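Local coordinates for Endonuclease/exonuclease/phosphatase domain-containing protein (Enterococcus faecalis, PDB 3L1W), which is of unknown function but belongs to the endonuclease/exonuclease/phosphatase family and may act as a 3'-5' RNA exonuclease, at residues Gln29-His34 with Arg50-Tyr55; Glu13-Gln16 with Phe22-Glu25; Trp36-Ile41 with Leu162-Phe167. All coordinates share one frame; numbering follows the deposited sequence.

Interaction 1 (Gln29-His34 with Arg50-Tyr55); sequences QLINFH and RDLKAY
N32 and Y55 are joined by a single hydrogen bond. ND2 of N32 donates to the backbone O of Y55 at 3.0 Å. The bond is bent, with an N-H...O angle of 141°. The donor sits 16° off the carbonyl plane of Y55, and the acceptor is tilted out of the amide plane of N32. Deeper in, I31 and L52 meet through their ends. CD1 of I31 comes to 3.9 Å from CD2 of L52, and the two side chains cross at about a right angle. The first torsion of N32 sets CG beside its own backbone N and opposite the carbonyl carbon. The amide then faces the end of the second helix.

The other end of the N32 amide is also used. OD1 accepts from the backbone N of T57, just past the helix. One side chain thus bonds to the backbone at two points around the C-terminal end of helix 46-55. I31 also packs on F58, while L52 reaches I41 and V44 of strand 38-44. Helices 20-34 and 46-55 flank that strand in sequence. The contact joins two helices on the outer face of a sheet in the DNase I-like alpha/beta sandwich.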
loop_
_atom_site.group_PDB
_atom_site.type_symbol
_atom_site.label_atom_id
_atom_site.label_comp_id
_atom_site.label_asym_id
_atom_site.label_seq_id
_atom_site.Cartn_x
_atom_site.Cartn_y
_atom_site.Cartn_z
ATOM N N GLN A 29 -6.813 3.671 10.222
ATOM C CA GLN A 29 -6.862 2.449 9.425
ATOM C C GLN A 29 -5.708 2.399 8.433
ATOM O O GLN A 29 -5.176 1.329 8.142
ATOM C CB GLN A 29 -8.208 2.334 8.703
ATOM C CG GLN A 29 -9.329 1.935 9.648
ATOM C CD GLN A 29 -10.688 2.158 9.045
ATOM O OE1 GLN A 29 -10.807 2.425 7.851
ATOM N NE2 GLN A 29 -11.729 2.065 9.870
ATOM N N LEU A 30 -5.318 3.558 7.913
ATOM C CA LEU A 30 -4.182 3.610 7.005
ATOM C C LEU A 30 -2.930 3.147 7.737
ATOM O O LEU A 30 -2.183 2.302 7.240
ATOM C CB LEU A 30 -4.007 5.029 6.452
ATOM C CG LEU A 30 -2.907 5.281 5.409
ATOM C CD1 LEU A 30 -3.205 6.572 4.658
ATOM C CD2 LEU A 30 -1.503 5.348 6.028
ATOM N N ILE A 31 -2.708 3.712 8.921
ATOM C CA ILE A 31 -1.572 3.330 9.752
ATOM C C ILE A 31 -1.596 1.829 10.057
ATOM O O ILE A 31 -0.583 1.140 9.909
ATOM C CB ILE A 31 -1.541 4.183 11.046
ATOM C CG1 ILE A 31 -1.260 5.645 10.681
ATOM C CG2 ILE A 31 -0.509 3.631 12.033
ATOM C CD1 ILE A 31 -1.559 6.652 11.798
ATOM N N ASN A 32 -2.751 1.304 10.452
ATOM C CA ASN A 32 -2.812 -0.124 10.783
ATOM C C ASN A 32 -2.511 -1.019 9.592
ATOM O O ASN A 32 -1.860 -2.058 9.739
ATOM C CB ASN A 32 -4.174 -0.498 11.348
ATOM C CG ASN A 32 -4.373 0.016 12.756
ATOM O OD1 ASN A 32 -3.417 0.392 13.438
ATOM N ND2 ASN A 32 -5.619 0.023 13.203
ATOM N N PHE A 33 -2.998 -0.608 8.424
ATOM C CA PHE A 33 -2.832 -1.392 7.204
ATOM C C PHE A 33 -1.384 -1.428 6.725
ATOM O O PHE A 33 -0.870 -2.486 6.370
ATOM C CB PHE A 33 -3.745 -0.885 6.088
ATOM C CG PHE A 33 -3.522 -1.581 4.773
ATOM C CD1 PHE A 33 -3.980 -2.870 4.571
ATOM C CD2 PHE A 33 -2.843 -0.943 3.749
ATOM C CE1 PHE A 33 -3.769 -3.522 3.351
ATOM C CE2 PHE A 33 -2.625 -1.584 2.521
ATOM C CZ PHE A 33 -3.082 -2.867 2.331
ATOM N N HIS A 34 -0.729 -0.277 6.709
ATOM C CA HIS A 34 0.663 -0.249 6.276
ATOM C C HIS A 34 1.623 -0.887 7.285
ATOM O O HIS A 34 2.632 -1.492 6.883
ATOM C CB HIS A 34 1.059 1.153 5.811
ATOM C CG HIS A 34 0.329 1.561 4.570
ATOM N ND1 HIS A 34 0.740 1.173 3.311
ATOM C CD2 HIS A 34 -0.825 2.251 4.394
ATOM C CE1 HIS A 34 -0.112 1.634 2.412
ATOM N NE2 HIS A 34 -1.075 2.284 3.042
ATOM N N ARG A 50 -4.791 10.537 21.810
ATOM C CA ARG A 50 -5.671 9.540 22.420
ATOM C C ARG A 50 -6.260 8.616 21.360
ATOM O O ARG A 50 -6.309 7.399 21.552
ATOM C CB ARG A 50 -6.803 10.198 23.216
ATOM C CG ARG A 50 -6.379 10.854 24.522
ATOM C CD ARG A 50 -7.585 11.098 25.436
ATOM N NE ARG A 50 -8.538 12.067 24.887
ATOM C CZ ARG A 50 -9.574 11.752 24.112
ATOM N NH1 ARG A 50 -9.800 10.488 23.778
ATOM N NH2 ARG A 50 -10.387 12.704 23.664
ATOM N N ASP A 51 -6.695 9.188 20.237
ATOM C CA ASP A 51 -7.255 8.400 19.145
ATOM C C ASP A 51 -6.220 7.474 18.509
ATOM O O ASP A 51 -6.530 6.326 18.177
ATOM C CB ASP A 51 -7.890 9.306 18.077
ATOM C CG ASP A 51 -9.209 9.915 18.531
ATOM O OD1 ASP A 51 -9.874 9.338 19.423
ATOM O OD2 ASP A 51 -9.586 10.974 17.989
ATOM N N LEU A 52 -4.988 7.952 18.332
ATOM C CA LEU A 52 -3.945 7.075 17.801
ATOM C C LEU A 52 -3.727 5.871 18.709
ATOM O O LEU A 52 -3.581 4.751 18.229
ATOM C CB LEU A 52 -2.629 7.826 17.608
ATOM C CG LEU A 52 -2.633 8.852 16.476
ATOM C CD1 LEU A 52 -1.325 9.643 16.463
ATOM C CD2 LEU A 52 -2.863 8.173 15.142
ATOM N N LYS A 53 -3.670 6.106 20.018
ATOM C CA LYS A 53 -3.531 5.004 20.962
ATOM C C LYS A 53 -4.725 4.053 20.926
ATOM O O LYS A 53 -4.560 2.841 21.029
ATOM C CB LYS A 53 -3.323 5.521 22.392
ATOM C CG LYS A 53 -2.024 6.296 22.593
ATOM C CD LYS A 53 -1.928 6.824 24.024
ATOM C CE LYS A 53 -0.656 7.624 24.230
ATOM N NZ LYS A 53 -0.624 8.309 25.563
ATOM N N ALA A 54 -5.926 4.603 20.791
ATOM C CA ALA A 54 -7.133 3.787 20.877
ATOM C C ALA A 54 -7.393 2.988 19.601
ATOM O O ALA A 54 -7.833 1.835 19.659
ATOM C CB ALA A 54 -8.331 4.663 21.195
ATOM N N TYR A 55 -7.104 3.601 18.456
ATOM C CA TYR A 55 -7.533 3.045 17.171
ATOM C C TYR A 55 -6.425 2.524 16.263
ATOM O O TYR A 55 -6.710 2.005 15.190
ATOM C CB TYR A 55 -8.402 4.064 16.418
ATOM C CG TYR A 55 -9.687 4.362 17.145
ATOM C CD1 TYR A 55 -10.730 3.455 17.137
ATOM C CD2 TYR A 55 -9.853 5.550 17.844
ATOM C CE1 TYR A 55 -11.909 3.718 17.806
ATOM C CE2 TYR A 55 -11.033 5.825 18.517
ATOM C CZ TYR A 55 -12.055 4.900 18.494
ATOM O OH TYR A 55 -13.229 5.150 19.166
#

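Interaction 2 (Glu13-Gln16 with Phe22-Glu25); sequences EYDQ and FRKE
OD2 of D15 is gripped by two groups. A water donates to OD2 of D15 at 2.8 Å, and NE of R9 forms a salt bridge with the same oxygen. This water accepts from NH2 of R23 at 2.9 Å, so it bridges the two segments. The direct gap between OD2 of D15 and NH2 of R23 is 4.5 Å, too long for a salt bridge. OD2 of D15 is also far off the plane of the guanidinium, so the charges meet without a direct bond. The two opposite charges probably still attract each other, but the water carries the hydrogen bonding.

The guanidinium of R23 is buried and has other partners. NH1 donates to the backbone O of V8 and of P239, NH2 to that of R9, and NE makes a weak bond to O of W18. These bonds fix the rotation of the flat group. F202 touches both D15 and R23.

Nearer the surface, F22 lies beside the backbone of Q16. CE2 of F22 is 3.7 Å from O of Q16, which approaches the ring obliquely. The backbone N of Q16 bonds to O of E13 at 2.9 Å. The arrangement is a short 3-10 turn in the loop after strand 2-7, tied back to the start of helix 20-34 by a water bridge.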
loop_
_atom_site.group_PDB
_atom_site.type_symbol
_atom_site.label_atom_id
_atom_site.label_comp_id
_atom_site.label_asym_id
_atom_site.label_seq_id
_atom_site.Cartn_x
_atom_site.Cartn_y
_atom_site.Cartn_z
ATOM N N GLU A 13 -11.204 23.473 13.486
ATOM C CA GLU A 13 -12.549 23.684 12.967
ATOM C C GLU A 13 -12.508 24.325 11.589
ATOM O O GLU A 13 -13.501 24.327 10.868
ATOM C CB GLU A 13 -13.397 24.495 13.950
ATOM C CG GLU A 13 -13.790 23.697 15.181
ATOM C CD GLU A 13 -14.691 24.463 16.119
ATOM O OE1 GLU A 13 -14.982 25.645 15.835
ATOM O OE2 GLU A 13 -15.109 23.882 17.143
ATOM N N TYR A 14 -11.348 24.855 11.213
ATOM C CA TYR A 14 -11.181 25.401 9.872
ATOM C C TYR A 14 -11.464 24.345 8.800
ATOM O O TYR A 14 -11.882 24.677 7.694
ATOM C CB TYR A 14 -9.782 25.995 9.692
ATOM C CG TYR A 14 -9.502 27.180 10.602
ATOM C CD1 TYR A 14 -10.313 28.312 10.575
ATOM C CD2 TYR A 14 -8.423 27.168 11.480
ATOM C CE1 TYR A 14 -10.059 29.398 11.402
ATOM C CE2 TYR A 14 -8.159 28.247 12.308
ATOM C CZ TYR A 14 -8.979 29.359 12.266
ATOM O OH TYR A 14 -8.716 30.426 13.093
ATOM N N ASP A 15 -11.249 23.075 9.135
ATOM C CA ASP A 15 -11.491 21.980 8.188
ATOM C C ASP A 15 -12.958 21.577 8.067
ATOM O O ASP A 15 -13.310 20.752 7.223
ATOM C CB ASP A 15 -10.645 20.758 8.546
ATOM C CG ASP A 15 -9.183 20.953 8.208
ATOM O OD1 ASP A 15 -8.890 21.743 7.288
ATOM O OD2 ASP A 15 -8.335 20.320 8.863
ATOM N N GLN A 16 -13.802 22.159 8.913
ATOM C CA GLN A 16 -15.247 21.989 8.812
ATOM C C GLN A 16 -15.645 20.517 8.771
ATOM O O GLN A 16 -15.412 19.791 9.731
ATOM C CB GLN A 16 -15.795 22.750 7.599
ATOM C CG GLN A 16 -15.647 24.259 7.726
ATOM C CD GLN A 16 -16.034 25.000 6.461
ATOM O OE1 GLN A 16 -15.825 24.512 5.350
ATOM N NE2 GLN A 16 -16.590 26.193 6.625
ATOM N N PHE A 22 -13.895 13.507 11.603
ATOM C CA PHE A 22 -14.342 12.849 10.378
ATOM C C PHE A 22 -13.253 12.030 9.694
ATOM O O PHE A 22 -13.557 11.162 8.881
ATOM C CB PHE A 22 -14.883 13.881 9.391
ATOM C CG PHE A 22 -16.022 14.682 9.928
ATOM C CD1 PHE A 22 -17.320 14.221 9.813
ATOM C CD2 PHE A 22 -15.797 15.899 10.554
ATOM C CE1 PHE A 22 -18.377 14.953 10.307
ATOM C CE2 PHE A 22 -16.857 16.642 11.057
ATOM C CZ PHE A 22 -18.145 16.168 10.931
ATOM N N ARG A 23 -11.994 12.313 10.026
ATOM C CA ARG A 23 -10.840 11.718 9.347
ATOM C C ARG A 23 -10.158 10.626 10.170
ATOM O O ARG A 23 -9.362 9.850 9.640
ATOM C CB ARG A 23 -9.786 12.804 9.048
ATOM C CG ARG A 23 -10.287 13.932 8.186
ATOM C CD ARG A 23 -9.173 14.913 7.828
ATOM N NE ARG A 23 -8.716 15.712 8.970
ATOM C CZ ARG A 23 -7.550 15.546 9.587
ATOM N NH1 ARG A 23 -6.702 14.610 9.179
ATOM N NH2 ARG A 23 -7.222 16.328 10.611
ATOM N N LYS A 24 -10.428 10.594 11.468
ATOM C CA LYS A 24 -9.664 9.741 12.375
ATOM C C LYS A 24 -9.669 8.264 11.975
ATOM O O LYS A 24 -8.629 7.609 12.008
ATOM C CB LYS A 24 -10.145 9.908 13.824
ATOM C CG LYS A 24 -11.628 9.692 14.016
ATOM C CD LYS A 24 -12.060 9.989 15.452
ATOM C CE LYS A 24 -13.586 10.030 15.576
ATOM N NZ LYS A 24 -14.036 10.400 16.949
ATOM N N GLU A 25 -10.832 7.733 11.604
ATOM C CA GLU A 25 -10.894 6.317 11.233
ATOM C C GLU A 25 -10.007 6.036 10.024
ATOM O O GLU A 25 -9.252 5.063 10.007
ATOM C CB GLU A 25 -12.339 5.878 10.959
ATOM C CG GLU A 25 -13.221 5.878 12.194
ATOM C CD GLU A 25 -13.626 4.478 12.626
ATOM O OE1 GLU A 25 -14.552 3.905 12.008
ATOM O OE2 GLU A 25 -13.020 3.954 13.588
HETATM O O HOH W 1 -8.480 18.858 11.201
#

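Interaction 3 (Trp36-Ile41 with Leu162-Phe167); sequences WSLCCI and LLMGDF. With SO4 (sulfate ion), chain G.
This contact lies in the core of the DNase I-like alpha/beta sandwich, between its two sheets. Strand 38-44 belongs to one sheet and strand 161-164 to the other. No hydrogen bond links the two segments, and the packing is apolar. The selenomethionine M164 fills the middle. CD1 of L38 lies 4.2 Å from SE of M164, and the two side chains cross obliquely. It is this branch of L38, not CD2, that makes the contact. M164 is extended at chi2 and bent at chi3 (68°), and it is SE rather than CE that meets L38 and C40.

I3 of strand 2-7 packs on both L38 and M164, and I217 covers M164 from strand 215-220. V128 and N130 touch C40. After M164 the chain turns a corner at G165. A CB there would run into O of M164, and glycine avoids this.

At the far end of segment 36-41 sits a sulfate, probably from the crystallisation liquor. It is held by the backbone N of K2 and by NZ of K82. OG of S37 is near it, but that approach is doubtfully short.

C40 completes the contact from its own strand. SG of C40 is 4.0 Å from SE of M164. CB of M164 lies 4.1 Å from SG of C40, so SG sits alongside M164, touching both its base and its selenium.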
loop_
_atom_site.group_PDB
_atom_site.type_symbol
_atom_site.label_atom_id
_atom_site.label_comp_id
_atom_site.label_asym_id
_atom_site.label_seq_id
_atom_site.Cartn_x
_atom_site.Cartn_y
_atom_site.Cartn_z
ATOM N N TRP A 36 3.946 -0.394 9.565
ATOM C CA TRP A 36 5.398 -0.210 9.614
ATOM C C TRP A 36 5.971 -0.610 10.974
ATOM O O TRP A 36 5.218 -0.800 11.934
ATOM C CB TRP A 36 5.743 1.259 9.364
ATOM C CG TRP A 36 5.037 1.900 8.190
ATOM C CD1 TRP A 36 5.339 1.756 6.860
ATOM C CD2 TRP A 36 3.945 2.826 8.253
ATOM N NE1 TRP A 36 4.480 2.526 6.095
ATOM C CE2 TRP A 36 3.620 3.191 6.929
ATOM C CE3 TRP A 36 3.195 3.370 9.303
ATOM C CZ2 TRP A 36 2.591 4.078 6.628
ATOM C CZ3 TRP A 36 2.178 4.253 9.007
ATOM C CH2 TRP A 36 1.886 4.604 7.680
ATOM N N SER A 37 7.297 -0.748 11.058
ATOM C CA SER A 37 7.943 -0.893 12.364
ATOM C C SER A 37 7.713 0.336 13.221
ATOM O O SER A 37 7.491 0.225 14.436
ATOM C CB SER A 37 9.456 -1.103 12.229
ATOM O OG SER A 37 9.774 -2.429 11.856
ATOM N N LEU A 38 7.785 1.512 12.601
ATOM C CA LEU A 38 7.591 2.751 13.339
ATOM C C LEU A 38 7.161 3.860 12.395
ATOM O O LEU A 38 7.437 3.798 11.194
ATOM C CB LEU A 38 8.872 3.156 14.079
ATOM C CG LEU A 38 10.081 3.455 13.202
ATOM C CD1 LEU A 38 10.127 4.950 12.889
ATOM C CD2 LEU A 38 11.365 3.034 13.907
ATOM N N CYS A 39 6.481 4.865 12.947
ATOM C CA CYS A 39 5.999 5.990 12.155
ATOM C C CYS A 39 6.132 7.259 12.975
ATOM O O CYS A 39 5.621 7.334 14.093
ATOM C CB CYS A 39 4.523 5.781 11.769
ATOM S SG CYS A 39 3.875 7.012 10.574
ATOM N N CYS A 40 6.808 8.265 12.424
ATOM C CA CYS A 40 6.792 9.590 13.038
ATOM C C CYS A 40 5.512 10.299 12.621
ATOM O O CYS A 40 5.133 10.274 11.451
ATOM C CB CYS A 40 8.010 10.407 12.599
ATOM S SG CYS A 40 9.555 9.857 13.374
ATOM N N ILE A 41 4.846 10.921 13.589
ATOM C CA ILE A 41 3.586 11.605 13.359
ATOM C C ILE A 41 3.749 13.069 13.716
ATOM O O ILE A 41 4.312 13.388 14.765
ATOM C CB ILE A 41 2.488 11.026 14.278
ATOM C CG1 ILE A 41 2.194 9.565 13.920
ATOM C CG2 ILE A 41 1.187 11.848 14.179
ATOM C CD1 ILE A 41 1.565 9.397 12.532
ATOM N N LEU A 162 17.742 8.212 11.781
ATOM C CA LEU A 162 16.645 8.488 10.853
ATOM C C LEU A 162 16.059 9.840 11.251
ATOM O O LEU A 162 15.497 9.990 12.342
ATOM C CB LEU A 162 15.555 7.409 10.939
ATOM C CG LEU A 162 16.015 5.975 10.666
ATOM C CD1 LEU A 162 14.949 4.958 11.090
ATOM C CD2 LEU A 162 16.382 5.809 9.201
ATOM N N LEU A 163 16.237 10.824 10.380
ATOM C CA LEU A 163 15.763 12.180 10.618
ATOM C C LEU A 163 14.534 12.362 9.737
ATOM O O LEU A 163 14.655 12.487 8.516
ATOM C CB LEU A 163 16.863 13.180 10.233
ATOM C CG LEU A 163 16.570 14.679 10.343
ATOM C CD1 LEU A 163 16.456 15.123 11.802
ATOM C CD2 LEU A 163 17.661 15.500 9.628
HETATM N N MSE A 164 13.350 12.351 10.348
HETATM C CA MSE A 164 12.116 12.170 9.580
HETATM C C MSE A 164 11.073 13.188 9.955
HETATM O O MSE A 164 10.829 13.427 11.128
HETATM C CB MSE A 164 11.512 10.792 9.874
HETATM C CG MSE A 164 12.518 9.686 9.974
HETATM SE SE MSE A 164 11.670 7.998 10.472
HETATM C CE MSE A 164 10.689 7.715 8.847
ATOM N N GLY A 165 10.417 13.763 8.962
ATOM C CA GLY A 165 9.265 14.580 9.268
ATOM C C GLY A 165 8.970 15.669 8.263
ATOM O O GLY A 165 9.374 15.616 7.102
ATOM N N ASP A 166 8.245 16.660 8.750
ATOM C CA ASP A 166 7.772 17.754 7.932
ATOM C C ASP A 166 8.738 18.930 8.075
ATOM O O ASP A 166 8.774 19.607 9.114
ATOM C CB ASP A 166 6.362 18.120 8.391
ATOM C CG ASP A 166 5.750 19.238 7.575
ATOM O OD1 ASP A 166 6.472 19.911 6.804
ATOM O OD2 ASP A 166 4.527 19.448 7.719
ATOM N N PHE A 167 9.540 19.159 7.040
ATOM C CA PHE A 167 10.549 20.216 7.066
ATOM C C PHE A 167 9.952 21.564 6.699
ATOM O O PHE A 167 10.606 22.594 6.869
ATOM C CB PHE A 167 11.710 19.900 6.106
ATOM C CG PHE A 167 12.647 18.842 6.614
ATOM C CD1 PHE A 167 14.013 19.085 6.702
ATOM C CD2 PHE A 167 12.169 17.606 6.993
ATOM C CE1 PHE A 167 14.876 18.097 7.172
ATOM C CE2 PHE A 167 13.026 16.624 7.466
ATOM C CZ PHE A 167 14.373 16.877 7.556
HETATM S S SO4 G . 8.538 -4.139 8.894
HETATM O O1 SO4 G . 7.167 -3.624 8.908
HETATM O O2 SO4 G . 8.581 -5.338 9.724
HETATM O O3 SO4 G . 8.922 -4.472 7.527
HETATM O O4 SO4 G . 9.451 -3.140 9.447
#

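From the N terminus, strand 2-7 leads into the loop where interaction 2 forms. That contact closes a short loop of five residues that runs into the first turn of helix 20-34. The same helix then carries interaction 1, which closes the loop through strand 38-44 to helix 46-55. Interactions 2 and 1 follow in series and touch where K24 meets D51. Interaction 3 starts inside the loop of interaction 1 and ends far beyond it, so these two cross. They touch where L30 and I31 pack on W36, and where I31 and L52 pack on I41. Strand 38-44 thus has helices on one face and the second sheet on the other. Interactions 2 and 3 do not touch.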